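Peptide-binding protein (Photobacterium damsela subsp. piscicida, PDB 6SQX) is a secreted NlpC/P60 endopeptidase, probably of the cysteine type, that cleaves the peptidoglycan of potentially competing bacteria. Local coordinates at residues Glu124-Lys129 with Arg152-Ser157; Gly264-Pro269 with Lys285-Thr290. All coordinates share one frame; numbering follows the deposited sequence. Where two conformers were deposited one is given.

Contact 1 of 2, residues Glu124-Lys129 with Arg152-Ser157; sequences ENMNLK and RSLPTS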
loop_
_atom_site.group_PDB
_atom_site.type_symbol
_atom_site.label_atom_id
_atom_site.label_comp_id
_atom_site.label_asym_id
_atom_site.label_seq_id
_atom_site.Cartn_x
_atom_site.Cartn_y
_atom_site.Cartn_z
ATOM N N GLU A 124 -2.771 21.462 -19.219
ATOM C CA GLU A 124 -1.752 22.374 -19.742
ATOM C C GLU A 124 -0.422 22.152 -19.042
ATOM O O GLU A 124 0.622 21.999 -19.690
ATOM C CB GLU A 124 -2.174 23.830 -19.536
ATOM C CG GLU A 124 -3.205 24.378 -20.492
ATOM C CD GLU A 124 -3.394 25.870 -20.295
ATOM O OE1 GLU A 124 -2.513 26.642 -20.729
ATOM O OE2 GLU A 124 -4.409 26.266 -19.681
ATOM N N ASN A 125 -0.441 22.148 -17.707
ATOM C CA ASN A 125 0.789 22.036 -16.925
ATOM C C ASN A 125 1.475 20.689 -17.133
ATOM O O ASN A 125 2.703 20.587 -16.995
ATOM C CB ASN A 125 0.442 22.228 -15.453
ATOM C CG ASN A 125 1.648 22.593 -14.590
ATOM O OD1 ASN A 125 2.605 23.230 -15.055
ATOM N ND2 ASN A 125 1.591 22.211 -13.311
ATOM N N MET A 126 0.700 19.636 -17.430
ATOM C CA MET A 126 1.296 18.332 -17.711
ATOM C C MET A 126 2.138 18.355 -18.977
ATOM O O MET A 126 3.084 17.569 -19.096
ATOM C CB MET A 126 0.214 17.252 -17.817
ATOM C CG MET A 126 -0.460 16.999 -16.480
ATOM S SD MET A 126 -1.971 16.029 -16.635
ATOM C CE MET A 126 -1.357 14.387 -17.024
ATOM N N ASN A 127 1.793 19.216 -19.934
ATOM C CA ASN A 127 2.589 19.429 -21.152
ATOM C C ASN A 127 2.994 18.110 -21.812
ATOM O O ASN A 127 4.175 17.843 -22.059
ATOM C CB ASN A 127 3.808 20.306 -20.858
ATOM C CG ASN A 127 4.590 20.663 -22.120
ATOM O OD1 ASN A 127 4.022 20.766 -23.211
ATOM N ND2 ASN A 127 5.896 20.817 -21.980
ATOM N N LEU A 128 1.999 17.261 -22.091
ATOM C CA LEU A 128 2.268 15.937 -22.659
ATOM C C LEU A 128 2.763 15.968 -24.096
ATOM O O LEU A 128 3.291 14.948 -24.566
ATOM C CB LEU A 128 1.021 15.040 -22.570
ATOM C CG LEU A 128 0.578 14.705 -21.152
ATOM C CD1 LEU A 128 -0.655 13.809 -21.167
ATOM C CD2 LEU A 128 1.755 14.044 -20.419
ATOM N N LYS A 129 2.632 17.093 -24.788
ATOM C CA LYS A 129 3.180 17.147 -26.136
ATOM C C LYS A 129 4.694 16.938 -26.140
ATOM O O LYS A 129 5.255 16.521 -27.165
ATOM C CB LYS A 129 2.775 18.447 -26.842
ATOM C CG LYS A 129 3.325 19.705 -26.185
ATOM C CD LYS A 129 3.067 20.934 -27.065
ATOM C CE LYS A 129 3.822 22.162 -26.558
ATOM N NZ LYS A 129 3.244 22.730 -25.303
ATOM N N ARG A 152 0.252 11.216 -6.867
ATOM C CA ARG A 152 -1.016 11.748 -7.351
ATOM C C ARG A 152 -1.225 11.353 -8.820
ATOM O O ARG A 152 -0.269 11.321 -9.605
ATOM C CB ARG A 152 -0.989 13.311 -7.281
ATOM C CG ARG A 152 -0.539 13.901 -5.895
ATOM C CD ARG A 152 -1.579 13.645 -4.783
ATOM N NE ARG A 152 -2.749 14.498 -4.995
ATOM C CZ ARG A 152 -3.922 14.348 -4.394
ATOM N NH1 ARG A 152 -4.075 13.327 -3.540
ATOM N NH2 ARG A 152 -4.921 15.201 -4.651
ATOM N N SER A 153 -2.477 11.104 -9.210
ATOM C CA SER A 153 -2.689 10.701 -10.598
ATOM C C SER A 153 -2.556 11.862 -11.572
ATOM O O SER A 153 -2.354 11.623 -12.770
ATOM C CB SER A 153 -4.045 10.044 -10.740
ATOM O OG SER A 153 -5.098 10.966 -10.562
ATOM N N LEU A 154 -2.722 13.099 -11.117
ATOM C CA LEU A 154 -2.547 14.336 -11.861
ATOM C C LEU A 154 -1.699 15.248 -10.992
ATOM O O LEU A 154 -1.716 15.111 -9.764
ATOM C CB LEU A 154 -3.902 15.027 -12.071
ATOM C CG LEU A 154 -4.887 14.295 -12.983
ATOM C CD1 LEU A 154 -6.232 15.017 -12.958
ATOM C CD2 LEU A 154 -4.319 14.225 -14.419
ATOM N N PRO A 155 -0.972 16.186 -11.582
ATOM C CA PRO A 155 -0.071 17.044 -10.764
ATOM C C PRO A 155 -0.836 18.149 -10.054
ATOM O O PRO A 155 -0.847 19.321 -10.463
ATOM C CB PRO A 155 0.908 17.599 -11.802
ATOM C CG PRO A 155 0.109 17.605 -13.103
ATOM C CD PRO A 155 -0.717 16.329 -13.029
ATOM N N THR A 156 -1.489 17.757 -8.955
ATOM C CA THR A 156 -2.273 18.694 -8.163
ATOM C C THR A 156 -2.452 18.116 -6.775
ATOM O O THR A 156 -2.560 16.892 -6.609
ATOM C CB THR A 156 -3.665 18.970 -8.778
ATOM O OG1 THR A 156 -4.396 19.936 -7.990
ATOM C CG2 THR A 156 -4.485 17.691 -8.883
ATOM N N SER A 157 -2.437 19.011 -5.789
ATOM C CA SER A 157 -2.791 18.652 -4.427
ATOM C C SER A 157 -4.286 18.757 -4.179
ATOM O O SER A 157 -4.755 18.358 -3.102
ATOM C CB SER A 157 -2.026 19.520 -3.427
ATOM O OG SER A 157 -2.281 20.891 -3.664
HETATM O O HOH W 1 -0.955 21.084 -12.529
#
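M126, at the end of helix 118-126, lays its side chain across the ring of P155 at about a right angle. Its CG stands 3.5 Å from P155 CG, closer than carbons usually pack, and about equally near P155 CD, so the ring is met along its CG-CD side. Beyond this point the chain carries sulfur and methyl onto a second residue: M126 SD lies 3.7 Å from L154 CD2, and M126 CE is only slightly farther from that methyl. The bend that brings CE round is at chi3 (72°), after a nearly extended chi2. No direct hydrogen bond spans the two segments, and all three touching residues are buried.

P155 presents its ring from the centre of an inverse gamma turn, in the loop that follows strand 149-152 in the region of the SH3 domain (SH3b1 type). R152, the last residue of that strand, ties it across the turn: its NE gives a nearly straight bond (170°) to T156 O, 2.9 Å away and in the guanidinium plane. I122, one turn back on the same helix as M126, also touches L154 and P155, while I98 and E94 of helix 90-102 pack on M126; W198 touches P155 from strand 198-203.

The partly exposed side is looser and is bridged by solvent. N125 ND2 is 4.7 Å from P155 O, too far for a direct bond, and a water spans them: it accepts from N125 ND2 at 2.9 Å and donates to P155 O at 2.7 Å. The amide's OD1 is turned to another partner, the backbone N of D195.

Contact 2 of 2, residues Gly264-Pro269 with Lys285-Thr290; sequences GKLKIP and KNLKFT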
loop_
_atom_site.group_PDB
_atom_site.type_symbol
_atom_site.label_atom_id
_atom_site.label_comp_id
_atom_site.label_asym_id
_atom_site.label_seq_id
_atom_site.Cartn_x
_atom_site.Cartn_y
_atom_site.Cartn_z
ATOM N N GLY A 264 26.401 2.582 12.832
ATOM C CA GLY A 264 25.196 2.762 13.621
ATOM C C GLY A 264 24.407 4.014 13.339
ATOM O O GLY A 264 23.383 4.249 14.015
ATOM N N LYS A 265 24.825 4.823 12.360
ATOM C CA LYS A 265 24.134 6.053 12.010
ATOM C C LYS A 265 23.431 5.866 10.677
ATOM O O LYS A 265 24.033 5.397 9.703
ATOM C CB LYS A 265 25.080 7.257 11.958
ATOM C CG LYS A 265 25.704 7.579 13.334
ATOM C CD LYS A 265 26.507 8.873 13.299
ATOM C CE LYS A 265 27.265 9.078 14.627
ATOM N NZ LYS A 265 28.211 10.225 14.570
ATOM N N LEU A 266 22.161 6.220 10.654
ATOM C CA LEU A 266 21.375 6.238 9.433
ATOM C C LEU A 266 21.925 7.267 8.445
ATOM O O LEU A 266 22.398 8.338 8.824
ATOM C CB LEU A 266 19.961 6.666 9.855
ATOM C CG LEU A 266 18.843 6.615 8.846
ATOM C CD1 LEU A 266 18.579 5.152 8.542
ATOM C CD2 LEU A 266 17.620 7.260 9.462
ATOM N N LYS A 267 21.819 6.960 7.145
ATOM C CA LYS A 267 22.056 7.963 6.113
ATOM C C LYS A 267 20.773 8.150 5.304
ATOM O O LYS A 267 20.033 7.188 5.043
ATOM C CB LYS A 267 23.234 7.603 5.208
ATOM C CG LYS A 267 24.576 7.457 5.946
ATOM C CD LYS A 267 25.741 7.396 4.954
ATOM C CE LYS A 267 27.083 7.617 5.630
ATOM N NZ LYS A 267 28.116 7.827 4.591
ATOM N N ILE A 268 20.465 9.396 4.968
ATOM C CA ILE A 268 19.262 9.663 4.180
ATOM C C ILE A 268 19.680 10.423 2.931
ATOM O O ILE A 268 20.595 11.271 2.986
ATOM C CB ILE A 268 18.201 10.461 4.963
ATOM C CG1 ILE A 268 18.780 11.776 5.477
ATOM C CG2 ILE A 268 17.598 9.639 6.081
ATOM C CD1 ILE A 268 17.737 12.749 6.067
ATOM N N PRO A 269 19.035 10.170 1.796
ATOM C CA PRO A 269 19.357 10.926 0.581
ATOM C C PRO A 269 18.709 12.289 0.674
ATOM O O PRO A 269 17.553 12.421 1.091
ATOM C CB PRO A 269 18.687 10.108 -0.535
ATOM C CG PRO A 269 17.492 9.448 0.181
ATOM C CD PRO A 269 18.035 9.114 1.565
ATOM N N LYS A 285 21.339 8.380 17.690
ATOM C CA LYS A 285 21.336 7.819 19.040
ATOM C C LYS A 285 19.944 7.364 19.495
ATOM O O LYS A 285 19.801 6.291 20.096
ATOM C CB LYS A 285 21.968 8.801 20.034
ATOM C CG LYS A 285 21.194 10.105 20.235
ATOM C CD LYS A 285 21.503 11.139 19.153
ATOM C CE LYS A 285 20.559 12.335 19.237
ATOM N NZ LYS A 285 20.844 13.357 18.182
ATOM N N ASN A 286 18.904 8.144 19.205
ATOM C CA ASN A 286 17.571 7.838 19.710
ATOM C C ASN A 286 16.660 7.189 18.679
ATOM O O ASN A 286 15.453 7.101 18.913
ATOM C CB ASN A 286 16.898 9.102 20.240
ATOM C CG ASN A 286 17.628 9.692 21.413
ATOM O OD1 ASN A 286 17.893 9.000 22.405
ATOM N ND2 ASN A 286 17.979 10.976 21.308
ATOM N N LEU A 287 17.202 6.744 17.551
ATOM C CA LEU A 287 16.362 6.225 16.481
ATOM C C LEU A 287 16.125 4.728 16.657
ATOM O O LEU A 287 16.928 4.018 17.271
ATOM C CB LEU A 287 16.974 6.502 15.105
ATOM C CG LEU A 287 17.116 7.984 14.774
ATOM C CD1 LEU A 287 17.655 8.159 13.349
ATOM C CD2 LEU A 287 15.805 8.775 14.985
ATOM N N LYS A 288 15.005 4.250 16.095
ATOM C CA LYS A 288 14.558 2.864 16.251
ATOM C C LYS A 288 14.552 2.197 14.869
ATOM O O LYS A 288 13.652 2.433 14.039
ATOM C CB LYS A 288 13.181 2.788 16.892
ATOM C CG LYS A 288 13.049 3.504 18.271
ATOM C CD LYS A 288 12.045 4.683 18.051
ATOM C CE LYS A 288 11.536 5.418 19.290
ATOM N NZ LYS A 288 10.688 6.619 18.882
ATOM N N PHE A 289 15.566 1.372 14.622
ATOM C CA PHE A 289 15.689 0.681 13.348
ATOM C C PHE A 289 16.475 -0.597 13.556
ATOM O O PHE A 289 17.070 -0.813 14.619
ATOM C CB PHE A 289 16.298 1.556 12.220
ATOM C CG PHE A 289 17.665 2.140 12.524
ATOM C CD1 PHE A 289 18.815 1.353 12.463
ATOM C CD2 PHE A 289 17.793 3.492 12.823
ATOM C CE1 PHE A 289 20.086 1.904 12.733
ATOM C CE2 PHE A 289 19.042 4.057 13.090
ATOM C CZ PHE A 289 20.195 3.269 13.032
ATOM N N THR A 290 16.471 -1.445 12.532
ATOM C CA THR A 290 17.163 -2.720 12.593
ATOM C C THR A 290 17.667 -3.093 11.203
ATOM O O THR A 290 17.149 -2.617 10.199
ATOM C CB THR A 290 16.265 -3.820 13.189
ATOM O OG1 THR A 290 17.065 -4.931 13.618
ATOM C CG2 THR A 290 15.291 -4.301 12.157
#
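The ring edge of F289 meets the carbonyl oxygen of G264, and beside it a methyl of L266 meets a methyl of L287. Strands 265-271 and 289-291 stand second and last in a five-stranded antiparallel sheet, with 259-262 and 230-234 between them. The two strands are therefore not hydrogen-bonded to each other, and side chains carry the contact: the nearest CA atoms, those of L266 and L287, are 8.6 Å apart. This strand order is consistent with an SH3-like barrel, inferred from topology, with the contact closing across its interior.

Three different chi1 positions build the interface. In F289, chi1 of 57° sets CG between the backbone N and the carbonyl carbon. The outer end of the ring then points at the turn before strand 265-271, where F289 CZ lies 3.5 Å from G264 O, an oxygen near the ring plane. G264 has positive phi, and its backbone N is bonded to E261 OE1. The ring's CE2 corner is 4.3 Å from L266 CB, an oblique and more distant approach.

In L266, chi1 of -172° places CG opposite the backbone N, whereas L287 (chi1 -63°) keeps CG beside its N and opposite the carbonyl carbon. The two leucines cross at about a right angle and meet through one methyl each, L266 CD2 4.0 Å from L287 CD1. V232 of strand 230-234 touches both L266 and F289, and L259 of strand 259-262 also packs on L266.

Ring hydrogens carry a slight positive charge, so the carbonyl at the aromatic edge is probably mildly favourable electrostatically. The leucine pair relies on dispersion, with L266 buried and the L287 side partly open to solvent.

Contact 1 closes before contact 2 opens, so the two follow one another along the chain; their centres are 35 Å apart and their nearest atoms about 19 Å, without touching. They share no helix, strand or sheet. Contact 1 packs a helix end on a loop beside the antiparallel sheet that contains strands 186-192 and 198-203. Contact 2 packs side chains of strand 265-271, and the turn before it, on the segment entering strand 289-291 of a second antiparallel sheet. Both sheets have five strands in the same order, consistent with two successive SH3-like modules, with one contact on each.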